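Local coordinates for 3-hydroxy-3-methylglutaryl-CoA lyase (Acinetobacter baumannii, PDB 6NDS), which belongs to the HMGL-like family of TIM-barrel lyases and binds coenzyme A and a zinc ion, at residues L212-H217 / R236-A241; N147-T152 / T183-T188; P91-A96 / T134-Q139. One frame throughout, in Å; residues are numbered along the deposited sequence.

Contact 1: residues L212-H217 / R236-A241. With ZN (zinc ion), chain H.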
loop_
_atom_site.group_PDB
_atom_site.type_symbol
_atom_site.label_atom_id
_atom_site.label_comp_id
_atom_site.label_asym_id
_atom_site.label_seq_id
_atom_site.Cartn_x
_atom_site.Cartn_y
_atom_site.Cartn_z
ATOM N N LEU A 212 -4.203 12.508 19.896
ATOM C CA LEU A 212 -3.692 11.204 19.475
ATOM C C LEU A 212 -3.004 11.284 18.120
ATOM O O LEU A 212 -3.615 11.731 17.144
ATOM C CB LEU A 212 -4.830 10.188 19.383
ATOM C CG LEU A 212 -4.496 8.808 18.816
ATOM C CD1 LEU A 212 -3.530 8.108 19.747
ATOM C CD2 LEU A 212 -5.777 7.967 18.641
ATOM N N THR A 213 -1.760 10.795 18.048
ATOM C CA THR A 213 -1.062 10.563 16.786
ATOM C C THR A 213 -0.939 9.066 16.523
ATOM O O THR A 213 -0.633 8.288 17.433
ATOM C CB THR A 213 0.353 11.180 16.790
ATOM O OG1 THR A 213 0.271 12.606 16.951
ATOM C CG2 THR A 213 1.093 10.881 15.463
ATOM N N LEU A 214 -1.167 8.660 15.273
ATOM C CA LEU A 214 -0.865 7.309 14.820
ATOM C C LEU A 214 0.368 7.357 13.928
ATOM O O LEU A 214 0.455 8.198 13.024
ATOM C CB LEU A 214 -2.032 6.694 14.039
ATOM C CG LEU A 214 -3.179 6.027 14.803
ATOM C CD1 LEU A 214 -2.652 4.965 15.760
ATOM C CD2 LEU A 214 -4.020 7.050 15.527
ATOM N N HIS A 215 1.301 6.435 14.163
ATOM C CA HIS A 215 2.593 6.391 13.469
ATOM C C HIS A 215 2.753 4.993 12.864
ATOM O O HIS A 215 3.206 4.064 13.536
ATOM C CB HIS A 215 3.672 6.736 14.488
ATOM C CG HIS A 215 5.083 6.659 13.983
ATOM N ND1 HIS A 215 5.881 7.778 13.859
ATOM C CD2 HIS A 215 5.869 5.598 13.668
ATOM C CE1 HIS A 215 7.084 7.414 13.447
ATOM N NE2 HIS A 215 7.104 6.097 13.318
ATOM N N PHE A 216 2.363 4.826 11.600
ATOM C CA PHE A 216 2.391 3.517 10.949
ATOM C C PHE A 216 3.611 3.356 10.045
ATOM O O PHE A 216 3.991 4.269 9.308
ATOM C CB PHE A 216 1.119 3.292 10.114
ATOM C CG PHE A 216 -0.140 3.183 10.922
ATOM C CD1 PHE A 216 -0.351 2.097 11.764
ATOM C CD2 PHE A 216 -1.148 4.127 10.792
ATOM C CE1 PHE A 216 -1.537 1.983 12.502
ATOM C CE2 PHE A 216 -2.342 4.009 11.514
ATOM C CZ PHE A 216 -2.532 2.937 12.373
ATOM N N HIS A 217 4.231 2.188 10.103
ATOM C CA HIS A 217 5.192 1.803 9.080
ATOM C C HIS A 217 4.503 0.861 8.088
ATOM O O HIS A 217 3.469 0.251 8.391
ATOM C CB HIS A 217 6.438 1.168 9.721
ATOM C CG HIS A 217 7.327 2.155 10.434
ATOM N ND1 HIS A 217 8.514 2.613 9.892
ATOM C CD2 HIS A 217 7.209 2.767 11.636
ATOM C CE1 HIS A 217 9.083 3.461 10.728
ATOM N NE2 HIS A 217 8.305 3.584 11.790
ATOM N N ARG A 236 -7.136 11.594 13.706
ATOM C CA ARG A 236 -6.872 12.668 12.750
ATOM C C ARG A 236 -5.405 13.034 12.568
ATOM O O ARG A 236 -5.073 13.624 11.533
ATOM C CB ARG A 236 -7.648 13.938 13.149
ATOM C CG ARG A 236 -9.169 13.761 13.123
ATOM C CD ARG A 236 -9.654 13.607 11.683
ATOM N NE ARG A 236 -11.110 13.538 11.553
ATOM C CZ ARG A 236 -11.813 12.403 11.524
ATOM N NH1 ARG A 236 -11.195 11.231 11.652
ATOM N NH2 ARG A 236 -13.136 12.431 11.369
ATOM N N ARG A 237 -4.510 12.703 13.500
ATOM C CA ARG A 237 -3.101 13.087 13.396
ATOM C C ARG A 237 -2.265 11.877 13.002
ATOM O O ARG A 237 -2.332 10.840 13.669
ATOM C CB ARG A 237 -2.595 13.659 14.722
ATOM C CG ARG A 237 -3.317 14.956 15.179
ATOM C CD ARG A 237 -2.918 15.428 16.590
ATOM N NE ARG A 237 -1.472 15.577 16.709
ATOM C CZ ARG A 237 -0.817 15.828 17.832
ATOM N NH1 ARG A 237 -1.468 16.018 18.975
ATOM N NH2 ARG A 237 0.510 15.904 17.808
ATOM N N PHE A 238 -1.471 12.011 11.927
ATOM C CA PHE A 238 -0.722 10.872 11.391
ATOM C C PHE A 238 0.688 11.295 11.015
ATOM O O PHE A 238 0.866 12.302 10.326
ATOM C CB PHE A 238 -1.420 10.266 10.158
ATOM C CG PHE A 238 -2.767 9.683 10.462
ATOM C CD1 PHE A 238 -2.890 8.344 10.792
ATOM C CD2 PHE A 238 -3.906 10.482 10.444
ATOM C CE1 PHE A 238 -4.134 7.794 11.085
ATOM C CE2 PHE A 238 -5.156 9.952 10.725
ATOM C CZ PHE A 238 -5.281 8.604 11.043
ATOM N N ASP A 239 1.673 10.511 11.458
ATOM C CA ASP A 239 3.063 10.696 11.051
ATOM C C ASP A 239 3.332 10.030 9.697
ATOM O O ASP A 239 2.823 8.945 9.405
ATOM C CB ASP A 239 4.021 10.089 12.079
ATOM C CG ASP A 239 4.083 10.864 13.396
ATOM O OD1 ASP A 239 3.638 12.037 13.456
ATOM O OD2 ASP A 239 4.617 10.298 14.379
ATOM N N ALA A 240 4.187 10.659 8.892
ATOM C CA ALA A 240 4.581 10.097 7.602
ATOM C C ALA A 240 5.956 10.648 7.259
ATOM O O ALA A 240 6.371 11.673 7.794
ATOM C CB ALA A 240 3.560 10.439 6.501
ATOM N N ALA A 241 6.679 9.944 6.379
ATOM C CA ALA A 241 8.011 10.376 5.955
ATOM C C ALA A 241 8.017 10.625 4.453
ATOM O O ALA A 241 7.507 9.804 3.678
ATOM C CB ALA A 241 9.078 9.338 6.303
HETATM ZN ZN ZN H . 8.951 4.943 13.394
HETATM O O HOH W 1 -6.127 11.867 16.315
HETATM O O HOH W 2 0.972 7.117 10.405
HETATM O O HOH W 3 4.717 6.838 9.844
HETATM O O HOH W 4 10.919 3.925 13.414
#
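His215 and Asp239 meet on neighbouring parallel strands of a TIM barrel, within the beta-alpha-beta unit formed by strand 212-216, helix 223-232 and strand 237-240. The imidazole and carboxylate planes stand almost perpendicular, 89° apart. His215 ND1 donates to Asp239 OD2 over 2.9 Å, with the oxygen lying in the ring plane and using its anti lone pair. With CG anti to its backbone N (chi1 176°), His215 extends away from the strand on the side that bears Asp239, and its far nitrogen, NE2, binds the zinc ion beside His217 NE2 and Asp25. Asp239 is thus a second-shell residue that helps hold the ring of a metal ligand in place. The other carboxylate oxygen, Asp239 OD1, passes 3.4 Å from the methyl Thr213 CG2 and accepts from Gln19. Thr213 OG1 lies over one face of the Arg237 guanidinium without bonding to it; both groups are hydrogen-bonded to Gln19 instead. The side of the sheet that bears Leu214 and Phe238 is apolar: Leu214 CB rests 3.7 Å from Phe238 CD1, and the rings of Phe216 and Phe238 come together edge to edge, against Val227 of helix 223-232. Between the strands, Leu214 N donates to Arg237 O, while Leu214 O receives Asp239 N at 3.0 Å and a water that also bonds Phe216 N and Asp239 O.

Contact 2: residues N147-T152 / T183-T188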
loop_
_atom_site.group_PDB
_atom_site.type_symbol
_atom_site.label_atom_id
_atom_site.label_comp_id
_atom_site.label_asym_id
_atom_site.label_seq_id
_atom_site.Cartn_x
_atom_site.Cartn_y
_atom_site.Cartn_z
ATOM N N ASN A 147 5.187 15.048 24.193
ATOM C CA ASN A 147 4.419 13.996 23.546
ATOM C C ASN A 147 4.914 12.669 24.101
ATOM O O ASN A 147 6.116 12.505 24.316
ATOM C CB ASN A 147 4.612 14.039 22.029
ATOM C CG ASN A 147 3.656 13.115 21.285
ATOM O OD1 ASN A 147 2.509 13.486 21.028
ATOM N ND2 ASN A 147 4.131 11.913 20.928
ATOM N N GLY A 148 3.996 11.736 24.356
ATOM C CA GLY A 148 4.398 10.419 24.819
ATOM C C GLY A 148 4.133 9.356 23.770
ATOM O O GLY A 148 2.980 9.151 23.374
ATOM N N THR A 149 5.178 8.675 23.309
ATOM C CA THR A 149 5.043 7.626 22.304
ATOM C C THR A 149 5.098 6.248 22.943
ATOM O O THR A 149 5.942 5.978 23.805
ATOM C CB THR A 149 6.143 7.731 21.243
ATOM O OG1 THR A 149 5.973 8.936 20.488
ATOM C CG2 THR A 149 6.103 6.541 20.276
ATOM N N VAL A 150 4.201 5.376 22.506
ATOM C CA VAL A 150 4.268 3.956 22.823
ATOM C C VAL A 150 4.627 3.238 21.533
ATOM O O VAL A 150 3.786 3.126 20.627
ATOM C CB VAL A 150 2.949 3.430 23.403
ATOM C CG1 VAL A 150 3.122 1.980 23.845
ATOM C CG2 VAL A 150 2.479 4.309 24.554
ATOM N N ALA A 151 5.879 2.778 21.434
ATOM C CA ALA A 151 6.321 1.975 20.300
ATOM C C ALA A 151 5.865 0.520 20.465
ATOM O O ALA A 151 5.407 0.100 21.530
ATOM C CB ALA A 151 7.841 2.051 20.143
ATOM N N THR A 152 5.986 -0.249 19.377
ATOM C CA THR A 152 5.487 -1.624 19.261
ATOM C C THR A 152 4.077 -1.774 19.833
ATOM O O THR A 152 3.760 -2.786 20.464
ATOM C CB THR A 152 6.456 -2.641 19.899
ATOM O OG1 THR A 152 6.564 -2.437 21.315
ATOM C CG2 THR A 152 7.850 -2.527 19.280
ATOM N N THR A 183 1.393 9.277 21.036
ATOM C CA THR A 183 1.574 8.606 19.752
ATOM C C THR A 183 1.549 7.099 19.956
ATOM O O THR A 183 2.267 6.573 20.812
ATOM C CB THR A 183 2.894 9.003 19.094
ATOM O OG1 THR A 183 2.874 10.409 18.796
ATOM C CG2 THR A 183 3.150 8.196 17.788
ATOM N N LEU A 184 0.741 6.407 19.156
ATOM C CA LEU A 184 0.801 4.952 19.072
ATOM C C LEU A 184 1.547 4.590 17.800
ATOM O O LEU A 184 1.105 4.943 16.697
ATOM C CB LEU A 184 -0.595 4.330 19.065
ATOM C CG LEU A 184 -1.470 4.730 20.237
ATOM C CD1 LEU A 184 -2.854 4.085 20.081
ATOM C CD2 LEU A 184 -0.816 4.325 21.561
ATOM N N ALA A 185 2.654 3.870 17.944
ATOM C CA ALA A 185 3.525 3.584 16.811
ATOM C C ALA A 185 3.519 2.097 16.476
ATOM O O ALA A 185 3.702 1.253 17.362
ATOM C CB ALA A 185 4.950 4.067 17.103
ATOM N N ASP A 186 3.356 1.793 15.179
ATOM C CA ASP A 186 3.492 0.438 14.623
ATOM C C ASP A 186 4.898 0.301 14.037
ATOM O O ASP A 186 5.126 0.408 12.827
ATOM C CB ASP A 186 2.422 0.197 13.566
ATOM C CG ASP A 186 2.458 -1.202 13.018
ATOM O OD1 ASP A 186 3.092 -2.063 13.654
ATOM O OD2 ASP A 186 1.857 -1.443 11.951
ATOM N N THR A 187 5.844 0.009 14.929
ATOM C CA THR A 187 7.271 0.133 14.635
ATOM C C THR A 187 7.728 -0.752 13.479
ATOM O O THR A 187 8.561 -0.332 12.664
ATOM C CB THR A 187 8.053 -0.199 15.900
ATOM O OG1 THR A 187 7.538 0.597 16.968
ATOM C CG2 THR A 187 9.548 0.084 15.711
ATOM N N THR A 188 7.241 -1.994 13.401
ATOM C CA THR A 188 7.640 -2.855 12.289
ATOM C C THR A 188 6.456 -3.273 11.426
ATOM O O THR A 188 6.479 -4.346 10.817
ATOM C CB THR A 188 8.394 -4.093 12.770
ATOM O OG1 THR A 188 7.551 -4.867 13.630
ATOM C CG2 THR A 188 9.663 -3.690 13.502
#
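Thr183 opens the second segment with contacts to four residues of strand 145-151, its neighbour in the parallel sheet of the TIM barrel. Its backbone N donates to Gly148 O and its carbonyl takes Val150 N at 2.8 Å. The hydroxyl OG1 accepts from Asn147 ND2 over 2.9 Å, the oxygen tilted 18° out of the amide plane; CG of Asn147 is anti to its backbone N (chi1 -170°), which carries the amide across the strand gap. Thr149 lies alongside Thr183 and points the same way, with Thr149 OG1 3.4 Å from Thr183 CB and bonded to Asn108. Leu184 turns to the other face of the sheet, where its CD2 packs loosely on Val150 CB at 4.3 Å. Ala185 N returns to the backbone pairing through Val150 O, and its CB points toward segment 147-152, 3.8 Å from Val150 O. Past the next residue the pairing passes from main chain to side chain: Thr187 OG1 accepts from Thr152 N at 3.0 Å in a nearly straight bond (169°), and the same hydroxyl touches Ala151 CB at 3.5 Å. Thr187 OG1 also hydrogen-bonds a citric acid molecule, probably from the crystallisation liquor, consistent with Thr187 bordering the pocket beside the zinc ion, which is about 5 Å from its side chain. The two strands are joined by helix 164-176, whose Leu170, Val171 and Tyr174 cover Val150 and Leu184; strand 106-112 lies beyond strand 145-151, and strand 212-216 beyond strand 182-186.

Contact 3: residues P91-A96 / T134-Q139. With COA (coenzyme A), chain B.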
loop_
_atom_site.group_PDB
_atom_site.type_symbol
_atom_site.label_atom_id
_atom_site.label_comp_id
_atom_site.label_asym_id
_atom_site.label_seq_id
_atom_site.Cartn_x
_atom_site.Cartn_y
_atom_site.Cartn_z
ATOM N N PRO A 91 15.018 10.010 24.573
ATOM C CA PRO A 91 14.881 8.731 25.279
ATOM C C PRO A 91 15.022 8.829 26.792
ATOM O O PRO A 91 14.628 7.893 27.498
ATOM C CB PRO A 91 16.037 7.917 24.695
ATOM C CG PRO A 91 17.136 8.970 24.571
ATOM C CD PRO A 91 16.431 10.305 24.268
ATOM N N ASN A 92 15.616 9.913 27.298
ATOM C CA ASN A 92 15.982 10.015 28.709
ATOM C C ASN A 92 16.249 11.478 29.066
ATOM O O ASN A 92 16.128 12.378 28.231
ATOM C CB ASN A 92 17.198 9.134 29.038
ATOM C CG ASN A 92 18.452 9.522 28.246
ATOM O OD1 ASN A 92 18.497 10.556 27.575
ATOM N ND2 ASN A 92 19.473 8.679 28.324
ATOM N N LEU A 93 16.640 11.704 30.326
ATOM C CA LEU A 93 16.785 13.069 30.826
ATOM C C LEU A 93 17.910 13.818 30.118
ATOM O O LEU A 93 17.757 15.000 29.783
ATOM C CB LEU A 93 17.016 13.048 32.337
ATOM C CG LEU A 93 17.301 14.408 32.974
ATOM C CD1 LEU A 93 16.151 15.359 32.706
ATOM C CD2 LEU A 93 17.546 14.256 34.466
ATOM N N LYS A 94 19.043 13.153 29.876
ATOM C CA LYS A 94 20.147 13.810 29.182
ATOM C C LYS A 94 19.704 14.344 27.823
ATOM O O LYS A 94 20.045 15.474 27.455
ATOM C CB LYS A 94 21.320 12.845 29.019
ATOM N N GLY A 95 18.933 13.548 27.079
ATOM C CA GLY A 95 18.436 14.004 25.787
ATOM C C GLY A 95 17.437 15.140 25.907
ATOM O O GLY A 95 17.445 16.070 25.098
ATOM N N ALA A 96 16.566 15.081 26.916
ATOM C CA ALA A 96 15.621 16.172 27.150
ATOM C C ALA A 96 16.348 17.490 27.390
ATOM O O ALA A 96 15.952 18.537 26.858
ATOM C CB ALA A 96 14.718 15.833 28.338
ATOM N N THR A 134 9.605 10.696 34.418
ATOM C CA THR A 134 9.163 11.407 35.614
ATOM C C THR A 134 10.127 12.529 35.983
ATOM O O THR A 134 9.700 13.634 36.340
ATOM C CB THR A 134 9.006 10.422 36.775
ATOM O OG1 THR A 134 8.092 9.384 36.384
ATOM C CG2 THR A 134 8.459 11.123 37.989
ATOM N N GLU A 135 11.433 12.273 35.892
ATOM C CA GLU A 135 12.398 13.328 36.179
ATOM C C GLU A 135 12.355 14.417 35.109
ATOM O O GLU A 135 12.503 15.605 35.419
ATOM C CB GLU A 135 13.803 12.734 36.297
ATOM C CG GLU A 135 14.864 13.722 36.759
ATOM C CD GLU A 135 14.829 13.978 38.255
ATOM O OE1 GLU A 135 14.346 13.098 39.005
ATOM O OE2 GLU A 135 15.292 15.058 38.682
ATOM N N ILE A 136 12.140 14.034 33.849
ATOM C CA ILE A 136 12.037 15.025 32.778
ATOM C C ILE A 136 10.886 15.983 33.046
ATOM O O ILE A 136 11.032 17.207 32.937
ATOM C CB ILE A 136 11.875 14.327 31.420
ATOM C CG1 ILE A 136 13.195 13.686 31.003
ATOM C CG2 ILE A 136 11.372 15.311 30.374
ATOM C CD1 ILE A 136 13.010 12.609 29.950
ATOM N N VAL A 137 9.717 15.436 33.387
ATOM C CA VAL A 137 8.552 16.264 33.679
ATOM C C VAL A 137 8.802 17.128 34.909
ATOM O O VAL A 137 8.452 18.313 34.934
ATOM C CB VAL A 137 7.307 15.369 33.842
ATOM C CG1 VAL A 137 6.156 16.149 34.444
ATOM C CG2 VAL A 137 6.901 14.778 32.492
ATOM N N GLU A 138 9.428 16.560 35.941
ATOM C CA GLU A 138 9.664 17.321 37.165
ATOM C C GLU A 138 10.558 18.528 36.904
ATOM O O GLU A 138 10.342 19.603 37.473
ATOM C CB GLU A 138 10.276 16.418 38.237
ATOM N N GLN A 139 11.547 18.382 36.024
ATOM C CA GLN A 139 12.491 19.466 35.784
ATOM C C GLN A 139 12.037 20.439 34.705
ATOM O O GLN A 139 12.344 21.631 34.797
ATOM C CB GLN A 139 13.860 18.902 35.396
ATOM C CG GLN A 139 14.519 18.060 36.483
ATOM C CD GLN A 139 15.988 17.782 36.197
ATOM O OE1 GLN A 139 16.589 18.395 35.313
ATOM N NE2 GLN A 139 16.574 16.856 36.953
HETATM N N1A COA B . 22.220 11.719 24.124
HETATM C C2A COA B . 23.557 11.660 24.045
HETATM N N3A COA B . 24.422 11.024 24.834
HETATM C C4A COA B . 23.776 10.370 25.812
HETATM C C5A COA B . 22.414 10.324 26.021
HETATM C C6A COA B . 21.600 11.039 25.122
HETATM N N6A COA B . 20.275 11.090 25.212
HETATM N N7A COA B . 22.124 9.549 27.136
HETATM C C8A COA B . 23.295 9.144 27.572
HETATM N N9A COA B . 24.336 9.612 26.807
HETATM C C1B COA B . 25.770 9.389 27.011
HETATM C C2B COA B . 26.286 9.822 28.381
HETATM O O2B COA B . 26.515 11.207 28.518
HETATM C C3B COA B . 27.543 8.962 28.469
HETATM O O3B COA B . 28.540 9.441 27.572
HETATM P P3B COA B . 29.998 8.878 27.994
HETATM O O7A COA B . 30.158 7.492 27.395
HETATM O O8A COA B . 30.006 8.847 29.511
HETATM O O9A COA B . 31.009 9.865 27.441
HETATM C C4B COA B . 26.948 7.641 28.012
HETATM O O4B COA B . 26.061 8.011 26.920
HETATM C C5B COA B . 26.119 7.005 29.096
HETATM O O5B COA B . 25.610 5.746 28.631
HETATM P P1A COA B . 24.346 5.151 29.407
HETATM O O1A COA B . 23.652 6.233 30.165
HETATM O O2A COA B . 24.728 3.884 30.098
HETATM O O3A COA B . 23.444 4.810 28.130
HETATM P P2A COA B . 23.563 3.676 27.012
HETATM O O4A COA B . 23.142 2.375 27.610
HETATM O O5A COA B . 24.887 3.762 26.327
HETATM O O6A COA B . 22.452 4.203 25.981
HETATM C CBP COA B . 20.431 5.354 25.435
HETATM C CCP COA B . 21.098 4.429 26.448
HETATM C CDP COA B . 18.939 5.497 25.751
HETATM C CEP COA B . 21.093 6.735 25.509
HETATM C CAP COA B . 20.632 4.740 24.048
HETATM O OAP COA B . 20.208 3.385 24.078
HETATM C C9P COA B . 19.875 5.466 22.949
HETATM O O9P COA B . 20.234 6.577 22.572
HETATM N N8P COA B . 18.837 4.830 22.428
HETATM C C7P COA B . 17.937 5.438 21.458
HETATM C C6P COA B . 18.078 4.798 20.101
HETATM C C5P COA B . 17.040 5.309 19.126
HETATM O O5P COA B . 16.857 6.516 18.976
HETATM N N4P COA B . 16.354 4.384 18.442
HETATM C C3P COA B . 15.446 4.685 17.344
HETATM C C2P COA B . 14.318 5.596 17.764
HETATM S S1P COA B . 13.430 4.955 19.206
#
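The N-terminal turn of helix 93-101, which borders the coenzyme A pocket, packs here on helix 126-140. Ile136 and Leu93 carry the packing: Ile136 CG1 lies 3.6 Å from Leu93 CA and 3.7 Å from Ala96 CB, while the tip CD1 abuts the carbonyl carbon of Asn92. Leu93 and Ile136 run antiparallel alongside one another, Leu93 CD1 3.8 Å from Ile136 CG1. Leu93 CG is anti to its backbone N (chi1 175°), which brings CD2 to Glu135 CG at 3.6 Å and Gln139 NE2 at 3.7 Å. Those two polar side chains are held together one turn apart, as Gln139 NE2 donates to Glu135 OE2 close to its own amide plane. Asn92, at the N-cap, turns away from helix 126-140 and uses both ends of its amide: OD1 accepts from Gly95 N and from N6A of coenzyme A at 3.0 Å, while ND2 donates to coenzyme A N7A, also at 3.0 Å. No hydrogen bond joins the two segments, which meet mainly through aliphatic packing, whereas the paired donor and acceptor of the capping amide match the adenine edge and tie its recognition to the start of the helix.

Along the chain the contacts come in series: contact 3 closes first, then contact 2, then contact 1. Contacts 1 and 2 are adjacent parts of one parallel sheet, their centres 9 Å apart, because strands 182-186 and 212-216 are neighbours; their four segments lie on four successive strands, 145-151, 182-186, 212-216 and 237-240. Contact 3 lies on the outer helical layer, its centre about 18 Å from that of contact 2 and 24 Å from that of contact 1, touching neither, although helix 126-140 leads directly into strand 145-151. The C-terminal end of the barrel thus carries the zinc site, while a peripheral helix start contributes hydrogen bonds to the adenine of coenzyme A.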